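Local coordinates for unsaturated glucuronyl hydrolase (Streptococcus agalactiae, PDB 2ZZR), which hydrolyses unsaturated chondroitin, hyaluronan and heparin disaccharides, releasing the 4,5-unsaturated uronic acid from them, at residues Val199-Phe202 with Tyr203-Asn207; Ser288-Asp291 with Leu292-Asp296; Met338-Ser341 with Leu342-Tyr346. One frame throughout, in Å; residues are numbered along the deposited sequence.

Contact 1. Residues Val199-Phe202 with Tyr203-Asn207; sequences VNHF and YASAN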
ATOM      1  N   VAL A 199       6.461  15.574   5.879  1.00 14.68           N
ATOM      2  CA  VAL A 199       5.432  16.582   5.646  1.00 14.90           C
ATOM      3  C   VAL A 199       5.622  17.271   4.291  1.00 14.80           C
ATOM      4  O   VAL A 199       4.665  17.388   3.515  1.00 14.77           O
ATOM      5  CB  VAL A 199       5.397  17.607   6.801  1.00 14.60           C
ATOM      6  CG1 VAL A 199       4.500  18.789   6.452  1.00 15.38           C
ATOM      7  CG2 VAL A 199       4.926  16.923   8.073  1.00 15.19           C
ATOM      8  N   ASN A 200       6.852  17.708   4.011  1.00 15.36           N
ATOM      9  CA  ASN A 200       7.171  18.361   2.736  1.00 15.44           C
ATOM     10  C   ASN A 200       6.855  17.452   1.571  1.00 14.99           C
ATOM     11  O   ASN A 200       6.242  17.883   0.586  1.00 14.77           O
ATOM     12  CB  ASN A 200       8.640  18.781   2.668  1.00 16.23           C
ATOM     13  CG  ASN A 200       8.952  19.974   3.549  1.00 17.12           C
ATOM     14  OD1 ASN A 200       8.053  20.584   4.127  1.00 19.69           O
ATOM     15  ND2 ASN A 200      10.235  20.310   3.661  1.00 18.60           N
ATOM     16  N   HIS A 201       7.270  16.192   1.692  1.00 14.58           N
ATOM     17  CA  HIS A 201       6.990  15.204   0.653  1.00 13.70           C
ATOM     18  C   HIS A 201       5.499  15.005   0.470  1.00 13.22           C
ATOM     19  O   HIS A 201       5.020  14.893  -0.657  1.00 12.73           O
ATOM     20  CB  HIS A 201       7.650  13.853   0.928  1.00 13.72           C
ATOM     21  CG  HIS A 201       7.367  12.849  -0.141  1.00 13.90           C
ATOM     22  ND1 HIS A 201       8.195  12.676  -1.228  1.00 15.36           N
ATOM     23  CD2 HIS A 201       6.313  12.020  -0.333  1.00 14.17           C
ATOM     24  CE1 HIS A 201       7.682  11.759  -2.028  1.00 14.73           C
ATOM     25  NE2 HIS A 201       6.537  11.348  -1.509  1.00 15.02           N
ATOM     26  N   PHE A 202       4.758  14.957   1.577  1.00 12.70           N
ATOM     27  CA  PHE A 202       3.325  14.815   1.463  1.00 12.60           C
ATOM     28  C   PHE A 202       2.706  15.933   0.617  1.00 12.66           C
ATOM     29  O   PHE A 202       1.957  15.664  -0.314  1.00 12.31           O
ATOM     30  CB  PHE A 202       2.590  14.733   2.815  1.00 12.61           C
ATOM     31  CG  PHE A 202       1.112  14.601   2.629  1.00 12.31           C
ATOM     32  CD1 PHE A 202       0.540  13.349   2.403  1.00 12.96           C
ATOM     33  CD2 PHE A 202       0.307  15.736   2.539  1.00 12.88           C
ATOM     34  CE1 PHE A 202      -0.826  13.224   2.152  1.00 12.85           C
ATOM     35  CE2 PHE A 202      -1.049  15.626   2.290  1.00 13.47           C
ATOM     36  CZ  PHE A 202      -1.624  14.361   2.089  1.00 13.11           C
ATOM     37  N   TYR A 203       3.022  17.183   0.945  1.00 13.15           N
ATOM     38  CA  TYR A 203       2.425  18.312   0.224  1.00 13.62           C
ATOM     39  C   TYR A 203       2.880  18.406  -1.225  1.00 13.52           C
ATOM     40  O   TYR A 203       2.092  18.754  -2.088  1.00 13.63           O
ATOM     41  CB  TYR A 203       2.637  19.632   0.968  1.00 14.01           C
ATOM     42  CG  TYR A 203       1.775  19.741   2.207  1.00 13.95           C
ATOM     43  CD1 TYR A 203       2.347  19.791   3.476  1.00 14.82           C
ATOM     44  CD2 TYR A 203       0.379  19.767   2.108  1.00 14.80           C
ATOM     45  CE1 TYR A 203       1.554  19.886   4.618  1.00 14.80           C
ATOM     46  CE2 TYR A 203      -0.426  19.859   3.247  1.00 14.74           C
ATOM     47  CZ  TYR A 203       0.173  19.919   4.495  1.00 15.03           C
ATOM     48  OH  TYR A 203      -0.608  20.012   5.633  1.00 15.90           O
ATOM     49  N   ALA A 204       4.143  18.075  -1.485  1.00 13.67           N
ATOM     50  CA  ALA A 204       4.643  18.009  -2.865  1.00 14.02           C
ATOM     51  C   ALA A 204       3.830  16.994  -3.670  1.00 14.29           C
ATOM     52  O   ALA A 204       3.483  17.231  -4.835  1.00 14.82           O
ATOM     53  CB  ALA A 204       6.124  17.662  -2.878  1.00 14.04           C
ATOM     54  N   SER A 205       3.499  15.874  -3.033  1.00 14.07           N
ATOM     55  CA  SER A 205       2.668  14.862  -3.664  1.00 13.93           C
ATOM     56  C   SER A 205       1.236  15.368  -3.861  1.00 14.07           C
ATOM     57  O   SER A 205       0.709  15.357  -4.981  1.00 14.40           O
ATOM     58  CB  SER A 205       2.676  13.582  -2.829  1.00 13.51           C
ATOM     59  OG  SER A 205       3.984  13.045  -2.723  1.00 14.16           O
ATOM     60  N   ALA A 206       0.619  15.825  -2.770  1.00 14.05           N
ATOM     61  CA  ALA A 206      -0.784  16.243  -2.775  1.00 14.58           C
ATOM     62  C   ALA A 206      -1.070  17.314  -3.823  1.00 14.89           C
ATOM     63  O   ALA A 206      -2.115  17.298  -4.473  1.00 15.24           O
ATOM     64  CB  ALA A 206      -1.191  16.748  -1.388  1.00 14.73           C
ATOM     65  N   ASN A 207      -0.138  18.247  -3.977  1.00 15.62           N
ATOM     66  CA  ASN A 207      -0.371  19.382  -4.856  1.00 16.06           C
ATOM     67  C   ASN A 207      -0.076  19.116  -6.324  1.00 16.47           C
ATOM     68  O   ASN A 207      -0.443  19.921  -7.192  1.00 16.63           O
ATOM     69  CB  ASN A 207       0.384  20.606  -4.343  1.00 16.32           C
ATOM     70  CG  ASN A 207      -0.407  21.360  -3.296  1.00 16.90           C
ATOM     71  OD1 ASN A 207      -1.601  21.601  -3.474  1.00 20.45           O
ATOM     72  ND2 ASN A 207       0.241  21.728  -2.206  1.00 17.32           N
TER
HETATM   73  O   HOH W   1       4.462  10.304  -3.096  1.00 13.69           O
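Tyr203 lies alongside Val199 on one flank of the helix and takes the edge of the Phe202 ring on a face of its own. Its CB lies against Phe202 C of the adjoining peptide and, one turn back, near Val199 O. With CG anti to the carbonyl carbon (chi1 -73°), the ring is laid back along the helix toward Val199. Tyr203 CD1 therefore comes to 3.3 Å from Val199 O, and the next atom, CE1, rests on Val199 CG1 at 3.6 Å. On the Phe202 side, Phe202 CD2 stands above the Tyr203 face, displaced toward its rim; the pair is T-shaped, with planes at 82° and centroids 5.6 Å apart. At the tip, Tyr203 OH is hydrogen-bonded to Asp264 OD2, which ties the ring to the chain just beyond helix 245-262. Residues 199-207 all belong to helix 192-209 of the alpha barrel of this glycoside hydrolase family 88 enzyme, and Val199, Phe202 and Tyr203 all pack on Met262 of helix 245-262. Phe202 also reaches one turn on, its CE2 touching Ala206 CB at 3.8 Å. On another flank, the polar groups of His201 and Ser205 meet. His201 O accepts both Ser205 N and Ser205 OG, each at 3.0 Å and from opposite faces of the carbonyl plane. The hydroxyl is swung back onto this oxygen by a chi1 of -61°. One water joins the side chains further out, donating to Ser205 OG and lying 2.8 Å from His201 NE2. The other ring nitrogen, His201 ND1, is hydrogen-bonded to Ile157 N, so both ring nitrogens have a partner, about 8 Å from the side chain of Asp174, the probable catalytic proton donor.

Contact 2. Residues Ser288-Asp291 with Leu292-Asp296; sequences SYWD and LIFTD. With SO4 (sulfate ion), chain C.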
ATOM      1  N   SER A 288     -11.742  -3.390  -8.570  1.00 17.59           N
ATOM      2  CA  SER A 288     -11.140  -2.581  -9.623  1.00 17.62           C
ATOM      3  C   SER A 288     -10.522  -3.416 -10.739  1.00 17.99           C
ATOM      4  O   SER A 288      -9.794  -4.373 -10.479  1.00 17.86           O
ATOM      5  CB  SER A 288     -10.053  -1.690  -9.027  1.00 17.66           C
ATOM      6  OG  SER A 288      -9.053  -2.477  -8.403  1.00 16.21           O
ATOM      7  N   TYR A 289     -10.829  -3.040 -11.980  1.00 18.38           N
ATOM      8  CA  TYR A 289     -10.039  -3.483 -13.124  1.00 18.96           C
ATOM      9  C   TYR A 289      -8.663  -2.844 -12.975  1.00 18.73           C
ATOM     10  O   TYR A 289      -8.505  -1.875 -12.226  1.00 18.90           O
ATOM     11  CB  TYR A 289     -10.720  -3.088 -14.444  1.00 19.22           C
ATOM     12  CG  TYR A 289     -11.810  -4.052 -14.859  1.00 20.44           C
ATOM     13  CD1 TYR A 289     -11.573  -5.025 -15.837  1.00 21.26           C
ATOM     14  CD2 TYR A 289     -13.072  -4.011 -14.266  1.00 20.93           C
ATOM     15  CE1 TYR A 289     -12.569  -5.924 -16.215  1.00 20.96           C
ATOM     16  CE2 TYR A 289     -14.073  -4.914 -14.634  1.00 21.36           C
ATOM     17  CZ  TYR A 289     -13.814  -5.859 -15.620  1.00 21.04           C
ATOM     18  OH  TYR A 289     -14.799  -6.753 -15.992  1.00 21.57           O
ATOM     19  N   TRP A 290      -7.662  -3.389 -13.659  1.00 18.71           N
ATOM     20  CA  TRP A 290      -6.284  -2.933 -13.464  1.00 18.52           C
ATOM     21  C   TRP A 290      -6.108  -1.460 -13.835  1.00 18.45           C
ATOM     22  O   TRP A 290      -5.252  -0.755 -13.290  1.00 18.28           O
ATOM     23  CB  TRP A 290      -5.311  -3.833 -14.229  1.00 18.86           C
ATOM     24  CG  TRP A 290      -5.333  -3.641 -15.712  1.00 19.02           C
ATOM     25  CD1 TRP A 290      -6.149  -4.267 -16.613  1.00 19.56           C
ATOM     26  CD2 TRP A 290      -4.491  -2.767 -16.467  1.00 18.86           C
ATOM     27  NE1 TRP A 290      -5.866  -3.831 -17.890  1.00 19.38           N
ATOM     28  CE2 TRP A 290      -4.851  -2.912 -17.827  1.00 19.48           C
ATOM     29  CE3 TRP A 290      -3.462  -1.878 -16.130  1.00 18.81           C
ATOM     30  CZ2 TRP A 290      -4.222  -2.194 -18.843  1.00 19.35           C
ATOM     31  CZ3 TRP A 290      -2.841  -1.162 -17.139  1.00 19.38           C
ATOM     32  CH2 TRP A 290      -3.219  -1.330 -18.483  1.00 19.46           C
ATOM     33  N   ASP A 291      -6.927  -1.015 -14.780  1.00 18.60           N
ATOM     34  CA  ASP A 291      -7.040   0.388 -15.120  1.00 19.03           C
ATOM     35  C   ASP A 291      -8.506   0.761 -15.010  1.00 19.26           C
ATOM     36  O   ASP A 291      -9.378   0.035 -15.501  1.00 19.43           O
ATOM     37  CB  ASP A 291      -6.522   0.655 -16.532  1.00 19.01           C
ATOM     38  CG  ASP A 291      -6.307   2.127 -16.793  1.00 19.40           C
ATOM     39  OD1 ASP A 291      -5.163   2.515 -17.103  1.00 19.32           O
ATOM     40  OD2 ASP A 291      -7.282   2.903 -16.664  1.00 21.04           O
ATOM     41  N   LEU A 292      -8.774   1.884 -14.349  1.00 19.73           N
ATOM     42  CA  LEU A 292     -10.139   2.291 -14.028  1.00 20.50           C
ATOM     43  C   LEU A 292     -10.963   2.722 -15.249  1.00 21.28           C
ATOM     44  O   LEU A 292     -12.163   2.968 -15.126  1.00 21.37           O
ATOM     45  CB  LEU A 292     -10.141   3.379 -12.939  1.00 20.47           C
ATOM     46  CG  LEU A 292      -9.592   2.972 -11.558  1.00 20.57           C
ATOM     47  CD1 LEU A 292      -9.473   4.189 -10.637  1.00 19.73           C
ATOM     48  CD2 LEU A 292     -10.456   1.893 -10.908  1.00 19.25           C
ATOM     49  N   ILE A 293     -10.338   2.786 -16.425  1.00 22.27           N
ATOM     50  CA  ILE A 293     -11.099   3.043 -17.659  1.00 23.52           C
ATOM     51  C   ILE A 293     -11.910   1.822 -18.083  1.00 23.95           C
ATOM     52  O   ILE A 293     -12.879   1.945 -18.841  1.00 24.27           O
ATOM     53  CB  ILE A 293     -10.228   3.554 -18.843  1.00 23.49           C
ATOM     54  CG1 ILE A 293      -9.148   2.535 -19.234  1.00 23.63           C
ATOM     55  CG2 ILE A 293      -9.656   4.916 -18.514  1.00 23.97           C
ATOM     56  CD1 ILE A 293      -8.616   2.710 -20.659  1.00 24.44           C
ATOM     57  N   PHE A 294     -11.521   0.653 -17.578  1.00 24.24           N
ATOM     58  CA  PHE A 294     -12.215  -0.590 -17.888  1.00 24.87           C
ATOM     59  C   PHE A 294     -13.248  -0.958 -16.838  1.00 25.45           C
ATOM     60  O   PHE A 294     -13.037  -0.769 -15.638  1.00 25.48           O
ATOM     61  CB  PHE A 294     -11.220  -1.744 -18.063  1.00 24.87           C
ATOM     62  CG  PHE A 294     -10.164  -1.482 -19.097  1.00 24.90           C
ATOM     63  CD1 PHE A 294     -10.513  -1.237 -20.425  1.00 24.83           C
ATOM     64  CD2 PHE A 294      -8.816  -1.491 -18.748  1.00 24.24           C
ATOM     65  CE1 PHE A 294      -9.537  -0.990 -21.383  1.00 25.03           C
ATOM     66  CE2 PHE A 294      -7.829  -1.250 -19.699  1.00 24.85           C
ATOM     67  CZ  PHE A 294      -8.190  -1.001 -21.023  1.00 25.11           C
ATOM     68  N   THR A 295     -14.368  -1.490 -17.308  1.00 25.90           N
ATOM     69  CA  THR A 295     -15.396  -2.026 -16.434  1.00 26.43           C
ATOM     70  C   THR A 295     -15.895  -3.362 -17.007  1.00 26.71           C
ATOM     71  O   THR A 295     -15.238  -3.950 -17.870  1.00 26.88           O
ATOM     72  CB  THR A 295     -16.539  -0.995 -16.187  1.00 26.54           C
ATOM     73  OG1 THR A 295     -17.419  -1.488 -15.167  1.00 26.73           O
ATOM     74  CG2 THR A 295     -17.323  -0.705 -17.475  1.00 26.98           C
ATOM     75  N   ASP A 296     -17.032  -3.842 -16.514  1.00 26.91           N
ATOM     76  CA  ASP A 296     -17.610  -5.109 -16.956  1.00 27.48           C
ATOM     77  C   ASP A 296     -17.740  -5.184 -18.474  1.00 27.76           C
ATOM     78  O   ASP A 296     -18.184  -4.231 -19.112  1.00 28.00           O
ATOM     79  CB  ASP A 296     -18.975  -5.317 -16.300  1.00 27.34           C
ATOM     80  CG  ASP A 296     -18.892  -5.333 -14.784  1.00 27.41           C
ATOM     81  OD1 ASP A 296     -19.407  -4.383 -14.154  1.00 26.99           O
ATOM     82  OD2 ASP A 296     -18.296  -6.281 -14.232  1.00 26.21           O
TER
HETATM   83  S   SO4 C 402     -15.143  -9.204 -18.344  1.00 35.98           S
HETATM   84  O1  SO4 C 402     -16.489  -8.834 -17.922  1.00 35.27           O
HETATM   85  O2  SO4 C 402     -14.260  -8.046 -18.279  1.00 36.11           O
HETATM   86  O3  SO4 C 402     -14.617 -10.256 -17.485  1.00 35.92           O
HETATM   87  O4  SO4 C 402     -15.185  -9.682 -19.724  1.00 36.86           O
HETATM   88  O   HOH W   2     -12.710  -0.783 -12.882  1.00 20.87           O
HETATM   89  O   HOH W   3     -17.457  -8.608 -15.451  1.00 30.76           O
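Asp291 and Ile293 meet through a carboxylate folded back on its own turn: Ile293 N gives a nearly straight hydrogen bond of 3.1 Å to Asp291 OD2, on the lone pair that faces away from OD1. This Asx turn is superposed on a type I beta turn, in which Phe294 N bonds to Asp291 O at 3.0 Å. OD2 is gripped again by Ser243 N, while OD1 takes Tyr238 N and Ser242 OG, so the buried carboxylate is well satisfied and its rotation fixed. Packing is close beside it. Phe294 CE2 approaches Trp290 NE1 at 3.7 Å, the two rings inclined at 40°; Gln300 OE1 on NE1 and stacking with Trp365 also hold the indole. The turn lies in the loop between helices 265-280 and 304-318 of the alpha barrel, the side chain of Trp290 about 7 Å from that of Arg246, which probably binds substrate. Toward Thr295 and Asp296 the contact opens to solvent. Tyr289 CB still packs on Phe294 CB, but Thr295 O lies over one ring face, 3.3 Å from Tyr289 CZ. Tyr289 OH donates at 2.7 Å to O2 of a sulfate ion, probably from the crystallisation liquor, also held by Gly297 N and Gly299 N. One water, near Asp296 OD2, sulfate O1 and, at a longer 3.3 Å, Tyr289 OH, bridges aspartate, anion and tyrosine; Asp296 OD1 is hydrogen-bonded to Glu284 N.

Contact 3. Residues Met338-Ser341 with Leu342-Tyr346; sequences MLRS and LIEQY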
ATOM      1  N   MET A 338     -16.489  -4.383  -0.975  1.00 16.89           N
ATOM      2  CA  MET A 338     -15.233  -4.622  -1.679  1.00 17.08           C
ATOM      3  C   MET A 338     -14.481  -5.800  -1.065  1.00 16.88           C
ATOM      4  O   MET A 338     -14.039  -6.705  -1.777  1.00 16.77           O
ATOM      5  CB  MET A 338     -14.376  -3.353  -1.665  1.00 16.48           C
ATOM      6  CG  MET A 338     -15.013  -2.169  -2.413  1.00 17.11           C
ATOM      7  SD  MET A 338     -14.347  -0.568  -1.891  1.00 18.71           S
ATOM      8  CE  MET A 338     -12.814  -0.572  -2.806  1.00 17.18           C
ATOM      9  N   LEU A 339     -14.357  -5.800   0.262  1.00 16.56           N
ATOM     10  CA  LEU A 339     -13.679  -6.892   0.948  1.00 16.49           C
ATOM     11  C   LEU A 339     -14.445  -8.210   0.795  1.00 17.17           C
ATOM     12  O   LEU A 339     -13.830  -9.266   0.616  1.00 17.16           O
ATOM     13  CB  LEU A 339     -13.435  -6.554   2.424  1.00 16.24           C
ATOM     14  CG  LEU A 339     -12.560  -7.514   3.246  1.00 15.70           C
ATOM     15  CD1 LEU A 339     -11.201  -7.828   2.587  1.00 15.12           C
ATOM     16  CD2 LEU A 339     -12.357  -6.966   4.649  1.00 16.30           C
ATOM     17  N   ARG A 340     -15.775  -8.146   0.866  1.00 17.77           N
ATOM     18  CA  ARG A 340     -16.604  -9.339   0.648  1.00 18.71           C
ATOM     19  C   ARG A 340     -16.299  -9.967  -0.713  1.00 18.82           C
ATOM     20  O   ARG A 340     -16.087 -11.176  -0.805  1.00 18.95           O
ATOM     21  CB  ARG A 340     -18.099  -9.027   0.749  1.00 18.56           C
ATOM     22  CG  ARG A 340     -18.974 -10.261   0.491  1.00 19.19           C
ATOM     23  CD  ARG A 340     -20.463  -9.977   0.601  1.00 19.30           C
ATOM     24  NE  ARG A 340     -20.884  -9.665   1.968  1.00 20.01           N
ATOM     25  CZ  ARG A 340     -20.990 -10.554   2.956  1.00 21.05           C
ATOM     26  NH1 ARG A 340     -20.695 -11.832   2.754  1.00 20.76           N
ATOM     27  NH2 ARG A 340     -21.388 -10.161   4.158  1.00 21.76           N
ATOM     28  N   SER A 341     -16.272  -9.139  -1.757  1.00 19.22           N
ATOM     29  CA  SER A 341     -15.952  -9.618  -3.101  1.00 19.70           C
ATOM     30  C   SER A 341     -14.561 -10.247  -3.175  1.00 19.53           C
ATOM     31  O   SER A 341     -14.386 -11.297  -3.797  1.00 19.45           O
ATOM     32  CB  SER A 341     -16.087  -8.505  -4.132  1.00 19.90           C
ATOM     33  OG  SER A 341     -17.450  -8.246  -4.404  1.00 22.44           O
ATOM     34  N   LEU A 342     -13.574  -9.621  -2.529  1.00 18.91           N
ATOM     35  CA  LEU A 342     -12.236 -10.201  -2.499  1.00 18.63           C
ATOM     36  C   LEU A 342     -12.255 -11.594  -1.862  1.00 18.90           C
ATOM     37  O   LEU A 342     -11.714 -12.550  -2.424  1.00 19.21           O
ATOM     38  CB  LEU A 342     -11.240  -9.277  -1.788  1.00 18.28           C
ATOM     39  CG  LEU A 342     -10.908  -7.951  -2.479  1.00 17.64           C
ATOM     40  CD1 LEU A 342      -9.916  -7.169  -1.639  1.00 16.21           C
ATOM     41  CD2 LEU A 342     -10.359  -8.153  -3.899  1.00 16.38           C
ATOM     42  N   ILE A 343     -12.903 -11.703  -0.703  1.00 19.02           N
ATOM     43  CA  ILE A 343     -12.988 -12.963   0.028  1.00 19.12           C
ATOM     44  C   ILE A 343     -13.697 -14.033  -0.802  1.00 19.64           C
ATOM     45  O   ILE A 343     -13.203 -15.162  -0.927  1.00 19.64           O
ATOM     46  CB  ILE A 343     -13.741 -12.786   1.380  1.00 19.12           C
ATOM     47  CG1 ILE A 343     -12.914 -11.942   2.355  1.00 18.56           C
ATOM     48  CG2 ILE A 343     -14.061 -14.147   2.011  1.00 18.97           C
ATOM     49  CD1 ILE A 343     -13.727 -11.391   3.526  1.00 18.95           C
ATOM     50  N   GLU A 344     -14.840 -13.668  -1.375  1.00 20.33           N
ATOM     51  CA  GLU A 344     -15.749 -14.648  -1.974  1.00 21.44           C
ATOM     52  C   GLU A 344     -15.413 -15.009  -3.419  1.00 21.85           C
ATOM     53  O   GLU A 344     -15.775 -16.094  -3.891  1.00 22.16           O
ATOM     54  CB  GLU A 344     -17.196 -14.156  -1.891  1.00 21.50           C
ATOM     55  CG  GLU A 344     -17.744 -14.071  -0.472  1.00 21.74           C
ATOM     56  CD  GLU A 344     -19.195 -13.619  -0.412  1.00 22.03           C
ATOM     57  OE1 GLU A 344     -19.769 -13.258  -1.461  1.00 22.42           O
ATOM     58  OE2 GLU A 344     -19.760 -13.619   0.704  1.00 23.75           O
ATOM     59  N   GLN A 345     -14.730 -14.111  -4.123  1.00 22.08           N
ATOM     60  CA  GLN A 345     -14.524 -14.299  -5.560  1.00 22.34           C
ATOM     61  C   GLN A 345     -13.063 -14.311  -5.999  1.00 22.10           C
ATOM     62  O   GLN A 345     -12.747 -14.827  -7.079  1.00 22.21           O
ATOM     63  CB  GLN A 345     -15.301 -13.250  -6.368  1.00 22.78           C
ATOM     64  CG  GLN A 345     -16.829 -13.301  -6.212  1.00 24.83           C
ATOM     65  CD  GLN A 345     -17.438 -14.642  -6.612  1.00 28.19           C
ATOM     66  OE1 GLN A 345     -18.290 -15.180  -5.901  1.00 29.46           O
ATOM     67  NE2 GLN A 345     -17.009 -15.183  -7.753  1.00 28.18           N
ATOM     68  N   TYR A 346     -12.179 -13.752  -5.174  1.00 21.16           N
ATOM     69  CA  TYR A 346     -10.790 -13.544  -5.591  1.00 20.71           C
ATOM     70  C   TYR A 346      -9.726 -14.204  -4.719  1.00 20.90           C
ATOM     71  O   TYR A 346      -8.564 -14.310  -5.125  1.00 20.90           O
ATOM     72  CB  TYR A 346     -10.514 -12.043  -5.772  1.00 20.06           C
ATOM     73  CG  TYR A 346     -11.301 -11.442  -6.910  1.00 19.62           C
ATOM     74  CD1 TYR A 346     -10.802 -11.470  -8.213  1.00 19.14           C
ATOM     75  CD2 TYR A 346     -12.553 -10.861  -6.696  1.00 18.90           C
ATOM     76  CE1 TYR A 346     -11.525 -10.932  -9.272  1.00 18.94           C
ATOM     77  CE2 TYR A 346     -13.288 -10.317  -7.755  1.00 19.67           C
ATOM     78  CZ  TYR A 346     -12.762 -10.360  -9.040  1.00 19.22           C
ATOM     79  OH  TYR A 346     -13.462  -9.829 -10.099  1.00 19.76           O
TER
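Arg340 NH1 is gripped by two carboxylates, Glu344 one turn further along the same helix and Glu27 from near the start of helix 25-46. Arg340 NH1 lies 2.9 Å from Glu344 OE2. Seen from the arginine, the oxygen lies at the edge of the guanidinium, almost exactly in its plane; seen from the glutamate, the nitrogen comes from above the carboxylate, and the two planes are turned 60° apart. The side chains run side by side in the same direction. Arg340 starts out extended, CG anti to the backbone N, and bends at chi3 (-68°), which turns the guanidinium toward the glutamate tip. The aliphatic stem serves as well, since Arg340 CG lies 3.5 Å from Glu344 CD. Arg340 NH2 is occupied by Arg21 O. With two acidic partners close by, the guanidinium charge is probably well compensated, and the second of them fastens the helix to the N-terminal region of the chain. Beneath these side chains, Glu344 N is bonded to Arg340 O at 2.8 Å. On an adjoining flank Ile343 extends back over the preceding turn, its CG1 3.3 Å from Leu339 O and its CD1 4.1 Å from Leu339 CG; both residues pack against helix 376-390. Ser341 O accepts Gln345 N at 2.9 Å and also faces the edge of the Tyr346 ring, where CD2 is 3.5 Å away. Tyr346 OH is hydrogen-bonded to Asp285 OD2 and Ser341 OG to Asp285 O. Met338 and Leu342, for their part, are set against helix 304-318. The whole is an i to i+4 salt bridge on a helix of the alpha barrel that packs on helices 265-280, 304-318 and 376-390.

Overall arrangement
The contacts follow in series along the chain, each closing before the next opens, and none touches another. Contact 1, on helix 192-209, and contact 3, on helix 328-346, lie on opposite sides of the chain's centre, their own centres about 33 Å apart. Contact 2 belongs to the loop between helices 265-280 and 304-318; its centre is about 16 Å from that of contact 3, with nearest atoms about 7 Å apart, and about 27 Å from the centre of contact 1. Helix 245-262, which carries the probable substrate-binding residues Arg246 and Trp250, borders both contacts 1 and 2, while helices 265-280 and 304-318 connect contact 2 to contact 3. The three thus sample different parts of a single alpha barrel.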